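Long-range contacts in beta-galactosidase (Trichoderma reesei, PDB 3OG2), which probably hydrolyses terminal non-reducing beta-D-galactose residues in beta-D-galactosides, as a glycoprotein of glycoside hydrolase family 35: residues A283-G288 and G337-Y342; A737-V742 and W961-R966; F906-A911 and A968-L973; A915-L920 and Y931-G936. All blocks are in the same frame, centred on the assembly; numbering follows the deposited sequence.

Contact 1 (A283-G288 and G337-Y342). With GLC (alpha-D-glucopyranose), chain C; MAN (alpha-D-mannopyranose), chain B.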
# COMPACT_ATOMS: atom_id res chain seq x y z
N ALA A 283 8.46 3.29 0.64
CA ALA A 283 8.54 4.75 0.82
C ALA A 283 7.54 5.39 -0.11
O ALA A 283 7.30 4.83 -1.19
CB ALA A 283 9.94 5.21 0.48
N PHE A 284 6.97 6.53 0.28
CA PHE A 284 6.24 7.32 -0.72
C PHE A 284 7.28 8.06 -1.56
O PHE A 284 8.49 8.11 -1.26
CB PHE A 284 5.25 8.24 -0.04
CG PHE A 284 5.77 9.21 1.01
CD1 PHE A 284 6.47 10.36 0.64
CD2 PHE A 284 5.58 8.99 2.37
CE1 PHE A 284 6.98 11.29 1.56
CE2 PHE A 284 6.07 9.92 3.29
CZ PHE A 284 6.75 11.06 2.90
N ASP A 285 6.81 8.67 -2.65
CA ASP A 285 7.70 9.33 -3.61
C ASP A 285 6.97 10.59 -4.08
O ASP A 285 5.80 10.46 -4.46
CB ASP A 285 8.01 8.40 -4.78
CG ASP A 285 9.12 8.90 -5.69
OD1 ASP A 285 10.17 9.39 -5.19
OD2 ASP A 285 9.03 8.78 -6.93
N PRO A 286 7.54 11.76 -4.04
CA PRO A 286 6.87 12.99 -4.46
C PRO A 286 6.90 13.19 -5.97
O PRO A 286 7.67 12.54 -6.70
CB PRO A 286 7.72 14.13 -3.83
CG PRO A 286 9.11 13.50 -3.83
CD PRO A 286 8.94 12.02 -3.54
N PHE A 287 6.06 14.12 -6.43
CA PHE A 287 6.33 14.65 -7.76
C PHE A 287 7.82 15.08 -7.83
O PHE A 287 8.34 15.61 -6.85
CB PHE A 287 5.41 15.82 -8.05
CG PHE A 287 4.08 15.45 -8.66
CD1 PHE A 287 3.98 15.08 -10.02
CD2 PHE A 287 2.93 15.51 -7.87
CE1 PHE A 287 2.76 14.77 -10.60
CE2 PHE A 287 1.71 15.18 -8.44
CZ PHE A 287 1.61 14.83 -9.78
N GLY A 288 8.42 14.86 -8.99
CA GLY A 288 9.85 15.14 -9.20
C GLY A 288 10.73 14.16 -8.41
O GLY A 288 11.93 14.41 -8.25
N GLY A 337 1.77 15.73 -2.10
CA GLY A 337 3.12 15.20 -1.83
C GLY A 337 3.44 13.89 -2.51
O GLY A 337 4.52 13.32 -2.23
N GLY A 338 2.50 13.40 -3.32
CA GLY A 338 2.68 12.21 -4.12
C GLY A 338 2.00 12.43 -5.47
O GLY A 338 1.39 13.47 -5.72
N TYR A 339 2.14 11.42 -6.32
CA TYR A 339 1.59 11.46 -7.67
C TYR A 339 0.63 10.30 -7.83
O TYR A 339 0.07 9.82 -6.85
CB TYR A 339 2.72 11.59 -8.70
CG TYR A 339 3.84 10.61 -8.55
CD1 TYR A 339 4.99 10.91 -7.76
CD2 TYR A 339 3.77 9.36 -9.20
CE1 TYR A 339 6.01 9.96 -7.64
CE2 TYR A 339 4.81 8.44 -9.06
CZ TYR A 339 5.92 8.76 -8.28
OH TYR A 339 6.93 7.84 -8.17
N THR A 340 0.35 9.86 -9.07
CA THR A 340 -0.74 8.87 -9.21
C THR A 340 -0.38 7.54 -8.59
O THR A 340 -1.18 6.93 -7.88
CB THR A 340 -1.08 8.63 -10.69
OG1 THR A 340 -1.31 9.89 -11.30
CG2 THR A 340 -2.37 7.82 -10.74
N SER A 341 0.82 7.03 -8.84
CA SER A 341 1.14 5.73 -8.30
C SER A 341 1.24 5.74 -6.78
O SER A 341 1.82 6.65 -6.18
CB SER A 341 2.51 5.31 -8.91
OG SER A 341 2.89 4.01 -8.39
N TYR A 342 0.78 4.66 -6.13
CA TYR A 342 1.12 4.43 -4.71
C TYR A 342 1.77 3.03 -4.62
O TYR A 342 1.59 2.29 -3.67
CB TYR A 342 -0.08 4.48 -3.80
CG TYR A 342 0.22 4.83 -2.35
CD1 TYR A 342 0.97 5.96 -1.97
CD2 TYR A 342 -0.26 3.99 -1.34
CE1 TYR A 342 1.22 6.25 -0.62
CE2 TYR A 342 -0.03 4.29 0.03
CZ TYR A 342 0.72 5.41 0.34
OH TYR A 342 0.89 5.66 1.68
C1 GLC C . 9.08 15.38 0.02
C2 GLC C . 8.22 15.33 1.26
C3 GLC C . 8.95 15.03 2.54
C4 GLC C . 9.88 13.84 2.34
C5 GLC C . 10.77 13.97 1.11
C6 GLC C . 11.43 12.63 0.74
O2 GLC C . 7.33 16.41 1.29
O3 GLC C . 7.95 14.66 3.50
O4 GLC C . 10.58 13.50 3.49
O5 GLC C . 10.02 14.36 -0.05
O6 GLC C . 12.71 12.92 0.20
C1 MAN B . 14.58 17.90 -3.51
C2 MAN B . 14.91 17.39 -2.11
C3 MAN B . 15.73 16.10 -2.24
C4 MAN B . 14.97 15.06 -3.10
C5 MAN B . 14.67 15.68 -4.46
C6 MAN B . 13.80 14.73 -5.30
O2 MAN B . 13.67 17.11 -1.48
O3 MAN B . 16.03 15.55 -0.96
O4 MAN B . 15.82 13.93 -3.28
O5 MAN B . 13.93 16.90 -4.26
O6 MAN B . 12.58 14.44 -4.64
O HOH W 1 3.31 8.96 -5.35

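Contact 2 (A737-V742 and W961-R966)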
# COMPACT_ATOMS: atom_id res chain seq x y z
N ALA A 737 3.56 20.94 -7.26
CA ALA A 737 3.58 20.49 -8.66
C ALA A 737 2.34 20.91 -9.42
O ALA A 737 2.10 20.36 -10.50
CB ALA A 737 3.83 18.97 -8.79
N PHE A 738 1.57 21.88 -8.93
CA PHE A 738 0.43 22.39 -9.70
C PHE A 738 0.97 23.27 -10.83
O PHE A 738 2.17 23.57 -10.94
CB PHE A 738 -0.54 23.20 -8.82
CG PHE A 738 -0.18 24.67 -8.65
CD1 PHE A 738 0.99 25.08 -7.98
CD2 PHE A 738 -1.02 25.66 -9.20
CE1 PHE A 738 1.29 26.43 -7.86
CE2 PHE A 738 -0.71 27.01 -9.06
CZ PHE A 738 0.44 27.39 -8.42
N ALA A 739 0.03 23.70 -11.69
CA ALA A 739 0.34 24.72 -12.70
C ALA A 739 -0.90 25.60 -12.85
O ALA A 739 -2.01 25.23 -12.44
CB ALA A 739 0.62 24.11 -14.06
N SER A 740 -0.72 26.73 -13.50
CA SER A 740 -1.86 27.59 -13.80
C SER A 740 -1.62 28.29 -15.15
O SER A 740 -0.45 28.54 -15.50
CB SER A 740 -2.13 28.57 -12.68
OG SER A 740 -1.04 29.40 -12.33
N SER A 741 -2.66 28.59 -15.87
CA SER A 741 -2.56 29.25 -17.17
C SER A 741 -3.61 30.37 -17.23
O SER A 741 -4.70 30.22 -16.65
CB SER A 741 -2.84 28.26 -18.29
OG SER A 741 -1.84 27.25 -18.32
N VAL A 742 -3.30 31.43 -17.96
CA VAL A 742 -4.13 32.65 -18.01
C VAL A 742 -4.37 33.09 -19.45
O VAL A 742 -3.40 33.19 -20.22
CB VAL A 742 -3.46 33.79 -17.24
CG1 VAL A 742 -4.27 35.09 -17.29
CG2 VAL A 742 -3.16 33.36 -15.79
N TRP A 961 -3.08 19.40 -21.82
CA TRP A 961 -3.02 20.81 -21.45
C TRP A 961 -1.62 21.27 -21.86
O TRP A 961 -0.64 20.94 -21.17
CB TRP A 961 -3.34 20.98 -19.96
CG TRP A 961 -3.16 22.34 -19.38
CD1 TRP A 961 -2.84 23.56 -19.93
CD2 TRP A 961 -3.33 22.67 -17.97
NE1 TRP A 961 -2.79 24.57 -18.99
CE2 TRP A 961 -3.09 24.03 -17.77
CE3 TRP A 961 -3.67 21.85 -16.88
CZ2 TRP A 961 -3.17 24.64 -16.51
CZ3 TRP A 961 -3.75 22.43 -15.64
CH2 TRP A 961 -3.50 23.81 -15.46
N ALA A 962 -1.59 22.05 -22.94
CA ALA A 962 -0.32 22.63 -23.43
C ALA A 962 -0.10 23.94 -22.67
O ALA A 962 -0.97 24.83 -22.71
CB ALA A 962 -0.43 22.90 -24.90
N LEU A 963 1.01 24.09 -21.97
CA LEU A 963 1.23 25.21 -21.09
C LEU A 963 1.86 26.41 -21.77
O LEU A 963 1.80 27.48 -21.19
CB LEU A 963 2.19 24.75 -19.95
CG LEU A 963 1.54 23.75 -19.00
CD1 LEU A 963 2.62 22.95 -18.27
CD2 LEU A 963 0.65 24.50 -18.02
N GLU A 964 2.51 26.22 -22.93
CA GLU A 964 3.20 27.28 -23.58
C GLU A 964 2.57 27.55 -24.93
O GLU A 964 1.81 26.77 -25.50
CB GLU A 964 4.69 26.92 -23.70
CG GLU A 964 5.32 26.95 -22.29
CD GLU A 964 6.81 26.71 -22.26
OE1 GLU A 964 7.42 26.33 -23.29
OE2 GLU A 964 7.39 26.92 -21.16
N SER A 965 2.93 28.72 -25.46
CA SER A 965 2.17 29.22 -26.61
C SER A 965 2.43 28.44 -27.89
O SER A 965 1.61 28.58 -28.81
CB SER A 965 2.55 30.70 -26.80
OG SER A 965 3.94 30.78 -27.15
N ARG A 966 3.50 27.66 -27.89
CA ARG A 966 3.90 26.77 -28.96
C ARG A 966 3.04 25.52 -29.06
O ARG A 966 3.11 24.71 -29.98
CB ARG A 966 5.35 26.31 -28.71
CG ARG A 966 5.60 25.79 -27.28
CD ARG A 966 7.06 25.41 -27.07
NE ARG A 966 7.70 25.56 -25.77
CZ ARG A 966 8.77 24.85 -25.41
NH1 ARG A 966 9.27 23.96 -26.29
NH2 ARG A 966 9.39 24.95 -24.23

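Contact 3 (F906-A911 and A968-L973). With NAG (2-acetamido-2-deoxy-beta-D-glucopyranose), chain D.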
# COMPACT_ATOMS: atom_id res chain seq x y z
N PHE A 906 -0.29 2.02 -19.31
CA PHE A 906 -0.21 3.03 -20.36
C PHE A 906 1.10 3.79 -20.19
O PHE A 906 1.34 4.30 -19.12
CB PHE A 906 -1.38 4.00 -20.31
CG PHE A 906 -2.70 3.32 -20.64
CD1 PHE A 906 -3.36 2.60 -19.66
CD2 PHE A 906 -3.22 3.42 -21.91
CE1 PHE A 906 -4.56 1.95 -19.97
CE2 PHE A 906 -4.41 2.75 -22.22
CZ PHE A 906 -5.07 2.04 -21.24
N VAL A 907 1.91 3.86 -21.27
CA VAL A 907 3.24 4.46 -21.11
C VAL A 907 3.40 5.69 -21.98
O VAL A 907 3.24 5.56 -23.22
CB VAL A 907 4.38 3.49 -21.46
CG1 VAL A 907 5.76 4.11 -21.31
CG2 VAL A 907 4.27 2.28 -20.53
N PHE A 908 3.73 6.82 -21.40
CA PHE A 908 4.01 8.05 -22.11
C PHE A 908 5.52 8.10 -22.38
O PHE A 908 6.32 7.84 -21.47
CB PHE A 908 3.65 9.23 -21.19
CG PHE A 908 2.15 9.49 -21.04
CD1 PHE A 908 1.35 8.69 -20.22
CD2 PHE A 908 1.49 10.52 -21.69
CE1 PHE A 908 -0.02 8.94 -20.08
CE2 PHE A 908 0.16 10.80 -21.55
CZ PHE A 908 -0.61 10.02 -20.74
N ASP A 909 5.86 8.50 -23.61
CA ASP A 909 7.27 8.71 -23.97
C ASP A 909 7.71 10.10 -23.53
O ASP A 909 7.03 11.08 -23.87
CB ASP A 909 7.39 8.55 -25.49
CG ASP A 909 8.73 8.56 -26.15
OD1 ASP A 909 9.73 8.72 -25.42
OD2 ASP A 909 8.82 8.40 -27.39
N ASN A 910 8.77 10.24 -22.78
CA ASN A 910 9.14 11.58 -22.35
C ASN A 910 10.34 12.06 -23.16
O ASN A 910 11.47 11.62 -22.86
CB ASN A 910 9.48 11.61 -20.87
CG ASN A 910 9.85 13.00 -20.42
OD1 ASN A 910 9.51 14.01 -21.07
ND2 ASN A 910 10.54 13.10 -19.29
N ALA A 911 10.04 12.92 -24.15
CA ALA A 911 11.03 13.41 -25.12
C ALA A 911 11.71 14.70 -24.67
O ALA A 911 11.03 15.71 -24.54
CB ALA A 911 10.42 13.64 -26.49
N ALA A 968 1.64 21.68 -27.64
CA ALA A 968 2.25 20.46 -27.10
C ALA A 968 1.63 19.26 -27.80
O ALA A 968 0.56 19.32 -28.39
CB ALA A 968 2.09 20.38 -25.58
N LYS A 969 2.35 18.14 -27.64
CA LYS A 969 1.80 16.85 -28.11
C LYS A 969 2.39 15.76 -27.24
O LYS A 969 3.41 15.94 -26.59
CB LYS A 969 2.15 16.64 -29.59
CG LYS A 969 3.62 16.42 -29.84
CD LYS A 969 3.88 16.33 -31.34
CE LYS A 969 3.57 17.61 -32.06
NZ LYS A 969 4.53 18.72 -31.76
N VAL A 970 1.73 14.63 -27.25
CA VAL A 970 2.24 13.43 -26.60
C VAL A 970 3.25 12.79 -27.55
O VAL A 970 2.86 12.40 -28.65
CB VAL A 970 1.11 12.45 -26.26
CG1 VAL A 970 1.71 11.19 -25.59
CG2 VAL A 970 0.09 13.10 -25.34
N PRO A 971 4.52 12.69 -27.19
CA PRO A 971 5.51 12.15 -28.17
C PRO A 971 5.29 10.69 -28.48
O PRO A 971 5.61 10.21 -29.59
CB PRO A 971 6.85 12.37 -27.45
CG PRO A 971 6.56 13.41 -26.42
CD PRO A 971 5.15 13.10 -25.93
N GLY A 972 4.76 9.90 -27.53
CA GLY A 972 4.50 8.49 -27.80
C GLY A 972 3.61 8.02 -26.66
O GLY A 972 3.71 8.53 -25.53
N LEU A 973 2.72 7.08 -26.98
CA LEU A 973 1.78 6.57 -25.99
C LEU A 973 1.52 5.12 -26.37
O LEU A 973 1.14 4.85 -27.51
CB LEU A 973 0.51 7.40 -26.00
CG LEU A 973 -0.56 6.96 -25.00
CD1 LEU A 973 -0.05 7.16 -23.59
CD2 LEU A 973 -1.84 7.74 -25.28
C1 NAG D . 10.76 14.37 -18.67
C2 NAG D . 10.52 14.17 -17.16
C3 NAG D . 10.87 15.49 -16.44
C4 NAG D . 12.32 15.91 -16.75
C5 NAG D . 12.55 15.89 -18.28
C6 NAG D . 14.02 16.14 -18.63
C7 NAG D . 8.64 12.72 -16.59
C8 NAG D . 7.14 12.51 -16.76
N2 NAG D . 9.08 13.90 -16.97
O3 NAG D . 10.65 15.32 -15.05
O4 NAG D . 12.48 17.25 -16.32
O5 NAG D . 12.14 14.66 -18.84
O6 NAG D . 14.07 16.37 -20.05
O7 NAG D . 9.37 11.84 -16.17

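Contact 4 (A915-L920 and Y931-G936). With NAG (2-acetamido-2-deoxy-beta-D-glucopyranose), chain D; NAG (2-acetamido-2-deoxy-beta-D-glucopyranose), chain E.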
# COMPACT_ATOMS: atom_id res chain seq x y z
N ALA A 915 8.06 20.78 -25.53
CA ALA A 915 7.22 21.73 -24.80
C ALA A 915 6.45 21.02 -23.68
O ALA A 915 5.99 19.88 -23.78
CB ALA A 915 6.27 22.42 -25.75
N PRO A 916 6.34 21.75 -22.57
CA PRO A 916 5.72 21.18 -21.38
C PRO A 916 4.20 21.02 -21.47
O PRO A 916 3.50 21.88 -22.03
CB PRO A 916 6.07 22.22 -20.30
CG PRO A 916 6.23 23.49 -21.09
CD PRO A 916 6.85 23.13 -22.41
N TYR A 917 3.70 19.89 -20.92
CA TYR A 917 2.28 19.69 -20.88
C TYR A 917 1.91 18.83 -19.66
O TYR A 917 2.76 18.16 -19.09
CB TYR A 917 1.74 19.04 -22.16
CG TYR A 917 2.18 17.60 -22.41
CD1 TYR A 917 3.41 17.33 -23.01
CD2 TYR A 917 1.35 16.56 -22.09
CE1 TYR A 917 3.80 16.02 -23.25
CE2 TYR A 917 1.74 15.25 -22.34
CZ TYR A 917 2.94 14.98 -22.91
OH TYR A 917 3.29 13.68 -23.15
N ARG A 918 0.60 18.94 -19.39
CA ARG A 918 0.02 18.09 -18.35
C ARG A 918 -1.03 17.23 -19.03
O ARG A 918 -1.70 17.73 -19.96
CB ARG A 918 -0.61 18.93 -17.22
CG ARG A 918 0.47 19.87 -16.66
CD ARG A 918 -0.08 20.84 -15.64
NE ARG A 918 -0.55 20.27 -14.35
CZ ARG A 918 0.20 20.17 -13.28
NH1 ARG A 918 1.49 20.54 -13.32
NH2 ARG A 918 -0.33 19.67 -12.17
N ALA A 919 -1.17 15.99 -18.65
CA ALA A 919 -2.20 15.15 -19.26
C ALA A 919 -2.93 14.40 -18.15
O ALA A 919 -2.38 14.14 -17.05
CB ALA A 919 -1.57 14.13 -20.22
N LEU A 920 -4.17 14.08 -18.40
CA LEU A 920 -4.98 13.22 -17.55
C LEU A 920 -5.34 11.97 -18.38
O LEU A 920 -5.72 12.11 -19.54
CB LEU A 920 -6.25 13.91 -17.10
CG LEU A 920 -6.05 15.18 -16.30
CD1 LEU A 920 -7.38 15.89 -16.14
CD2 LEU A 920 -5.51 14.80 -14.91
N TYR A 931 -0.25 13.04 -15.52
CA TYR A 931 1.07 13.04 -16.12
C TYR A 931 1.54 14.47 -16.24
O TYR A 931 0.82 15.31 -16.78
CB TYR A 931 0.97 12.41 -17.52
CG TYR A 931 2.32 12.40 -18.24
CD1 TYR A 931 3.28 11.47 -17.85
CD2 TYR A 931 2.60 13.30 -19.24
CE1 TYR A 931 4.53 11.46 -18.48
CE2 TYR A 931 3.82 13.33 -19.92
CZ TYR A 931 4.77 12.39 -19.52
OH TYR A 931 6.00 12.35 -20.13
N VAL A 932 2.76 14.76 -15.78
CA VAL A 932 3.23 16.12 -15.78
C VAL A 932 4.60 16.09 -16.44
O VAL A 932 5.61 15.68 -15.86
CB VAL A 932 3.30 16.76 -14.36
CG1 VAL A 932 3.86 18.18 -14.47
CG2 VAL A 932 1.92 16.76 -13.71
N SER A 933 4.62 16.54 -17.70
CA SER A 933 5.77 16.18 -18.56
C SER A 933 7.05 16.87 -18.10
O SER A 933 8.16 16.34 -18.33
CB SER A 933 5.46 16.50 -20.04
OG SER A 933 5.68 17.91 -20.28
N ASN A 934 6.92 18.03 -17.43
CA ASN A 934 8.11 18.81 -17.04
C ASN A 934 8.43 18.62 -15.55
O ASN A 934 9.33 19.29 -15.07
CB ASN A 934 7.91 20.30 -17.35
CG ASN A 934 6.71 20.88 -16.59
OD1 ASN A 934 5.68 20.25 -16.45
ND2 ASN A 934 6.86 22.12 -16.07
N ILE A 935 7.75 17.69 -14.85
CA ILE A 935 8.01 17.49 -13.43
C ILE A 935 8.24 16.00 -13.14
O ILE A 935 9.23 15.64 -12.45
CB ILE A 935 6.89 18.03 -12.54
CG1 ILE A 935 6.70 19.53 -12.83
CG2 ILE A 935 7.21 17.74 -11.06
CD1 ILE A 935 5.62 20.19 -11.94
N GLY A 936 7.40 15.09 -13.62
CA GLY A 936 7.66 13.67 -13.44
C GLY A 936 7.40 13.20 -12.03
O GLY A 936 6.85 13.94 -11.19
C1 NAG D . 10.76 14.37 -18.67
C2 NAG D . 10.52 14.17 -17.16
C3 NAG D . 10.87 15.49 -16.44
C4 NAG D . 12.32 15.91 -16.75
C5 NAG D . 12.55 15.89 -18.28
C6 NAG D . 14.02 16.14 -18.63
C7 NAG D . 8.64 12.72 -16.59
C8 NAG D . 7.14 12.51 -16.76
N2 NAG D . 9.08 13.90 -16.97
O3 NAG D . 10.65 15.32 -15.05
O4 NAG D . 12.48 17.25 -16.32
O5 NAG D . 12.14 14.66 -18.84
O6 NAG D . 14.07 16.37 -20.05
O7 NAG D . 9.37 11.84 -16.17
C1 NAG E . 13.20 17.52 -15.28
C2 NAG E . 13.52 19.02 -15.25
C3 NAG E . 14.32 19.35 -13.99
C4 NAG E . 13.55 18.88 -12.75
C5 NAG E . 13.16 17.40 -12.92
C6 NAG E . 12.37 16.82 -11.74
C7 NAG E . 13.97 20.10 -17.35
C8 NAG E . 14.88 20.12 -18.55
N2 NAG E . 14.44 19.36 -16.34
O3 NAG E . 14.46 20.77 -13.93
O4 NAG E . 14.44 19.02 -11.67
O5 NAG E . 12.44 17.21 -14.12
O6 NAG E . 11.11 17.49 -11.63
O7 NAG E . 12.74 20.14 -17.52
O HOH W 2 7.45 17.81 -22.39
O HOH W 3 5.94 13.28 -22.75
O HOH W 4 3.29 21.38 -15.32

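Contact 1 (A283-G288 and G337-Y342)
Y339 reaches from the loop 337-342 across the chain of 283-288, its ring lodged between the carboxylate of D285 at the hydroxyl end and the phenyl ring of F287 at the CB end. The hydroxyl donates to D285 OD2, with 2.6 Å between Y339 OH and that oxygen, and OD2 receives it on its anti lone pair, away from OD1; carboxylate and phenol planes stand 79° apart. F287 comes over the other end: Y339 CB lies almost on the normal of the F287 ring, 3.6 Å from its centroid, a CH-pi contact, while the edge of the Y339 ring is turned toward the same face in an edge-to-face pair with planes at 59°. With CG between its own backbone N and carbonyl carbon (chi1 51°), the tyrosine brings its ring edge alongside the backbone of 285-287 and its hydroxyl to D285. P286 O meets the ring at its edge, 3.2 Å from Y339 CE1. Over one ring face lies a water that accepts from Y339 N and donates to D285 O and S341 O. At G337 and G338 the backbones close up, P286 CA making a CA-H...O contact of 3.3 Å with G337 O. A leucine in place of Y339 would probably leave D285 OD2 without its phenol donor and remove the ring edge turned toward F287. D285 is also held by the amides of W290 and G291, while Y342 hydrogen-bonds E122 of the galactose site. Three donors on one buried carboxylate would be expected to favour its charged form and to fix the phenol's direction, tying together two loops of the TIM-barrel domain.

Contact 2 (A737-V742 and W961-R966)
W961 buries the most surface here, and its indole meets S741 edge-on. NE1 donates to the serine hydroxyl, 2.9 Å from W961 NE1 to S741 OG, with the oxygen only 10° out of the ring plane; the N-H...O angle of 144° makes the bond somewhat bent. With CG anti to the backbone N (chi1 173°), the indole extends so that its N-H edge faces S741. Its six-membered end continues along the same neighbour, with W961 CH2 3.7 Å from A739 O.

S741 CB points toward 961-966, which brings the hydroxyl to the rim of the indole. That hydroxyl is shared: besides the indole N-H it is hydrogen-bonded to S751 OG of the adjoining strand, which therefore helps to set its position.

A739 contributes its methyl group and carbonyl. Its CB rests 4.0 Å from L963 CD2, and that leucine methyl also lies over one face of the indole, 3.5 Å above the plane and displaced toward the rim. L963 thus packs against tryptophan, alanine and serine at once, 3.7 Å separating L963 CD2 from S741 OG.

The contact lies between two antiparallel beta layers, one from each of two all-beta regions of the chain. S741 belongs to the layer in which strand 740-744 runs between 747-752 and 775-782, whereas W961 lies one residue before the end of strand 953-962, a neighbour of 917-923. R918 of that last strand touches A739, W961 and L963, and V781 of strand 775-782 packs on the indole.

Contact 3 (F906-A911 and A968-L973)
The side chains of F908 and L973 run side by side in the same direction, and the leucine methyl CD1 settles over the centre of the phenyl face, 3.8 Å from the ring centroid and 6° off the normal. That CH-pi contact is joined by V970, whose CG1 approaches F908 CD2 at 4.0 Å. P971 CG and CB touch A911 CB, each at 3.9 Å.

The backbones set these side chains in place. D909 N donates to G972 O across 2.9 Å at a nearly straight 167°, although the donor lies well above the carbonyl plane. One residue before F908, V907 O takes a CA-H...O contact from L973 CA at 3.3 Å. G972 has little room for a side chain, since any CB would press on D909 CB.

Further out, N910, next in the chain to D909, is covalently linked through ND2 to an N-acetylglucosamine. F908 and L973 start the antiparallel pairing of strand 900-908 with 973-977. The F908 ring stacks on Y931, and V970 and P971 pack against Y917, so this layer faces the one holding strands 917-923 and 926-932: a two-layer beta sandwich, consistent with the galactose-binding-like class of this domain.

Contact 4 (A915-L920 and Y931-G936)
Y917 and S933 are joined by two hydrogen bonds, one between main chains and one from the Y917 amide to the serine hydroxyl: S933 N gives to Y917 O at 2.8 Å, and Y917 N gives to S933 OG at 2.9 Å, the hydroxyl standing in for a main-chain acceptor just past the strand end. Further along, A919 and Y931 exchange two bonds as a hydrogen-bonded pair, and R918 faces V932 in a non-hydrogen-bonded one.

Aromatic contacts gather on the side of Y917 and Y931. S933 CB lies over the Y917 face, 3.9 Å from its centroid; the two tyrosine rings meet obliquely, Y917 CZ 3.5 Å from Y931 CE2, and one water bridges their hydroxyls. An alanine in place of Y917 would probably leave that water without one of its tyrosine hydroxyls and open a gap beside Y931 and S933.

Among polar side chains, the R918 guanidinium lays one face over V932 CG2 while its strongest partner is D783, in a salt bridge.

The glycan adds its own contacts: acetamido N2 donates to S933 O at 2.9 Å and methyl C8 touches Y931 CE1, so that the sugar carried by N910 lies against this strand end. This is the open end of a beta hairpin, strands 917-923 and 926-932.

Overall arrangement
From the N terminus, contact 1 comes first, closing a loop of 48 residues between two loops of the TIM-barrel domain before the others begin. Contact 2 opens next and spans 218 residues, tying strand 740-744 to the end of strand 953-962. Contact 3 opens within that span but closes beyond it, so the two cross; contact 4, the hairpin, is nested inside both. The three later contacts lie close together: R918 hydrogen-bonds A737 and W961, while Y917 and Y931 adjoin the residues of contact 3. Contact 1 reaches this group through G288 N to G936 O and F287 against A737, linking the barrel to both all-beta regions.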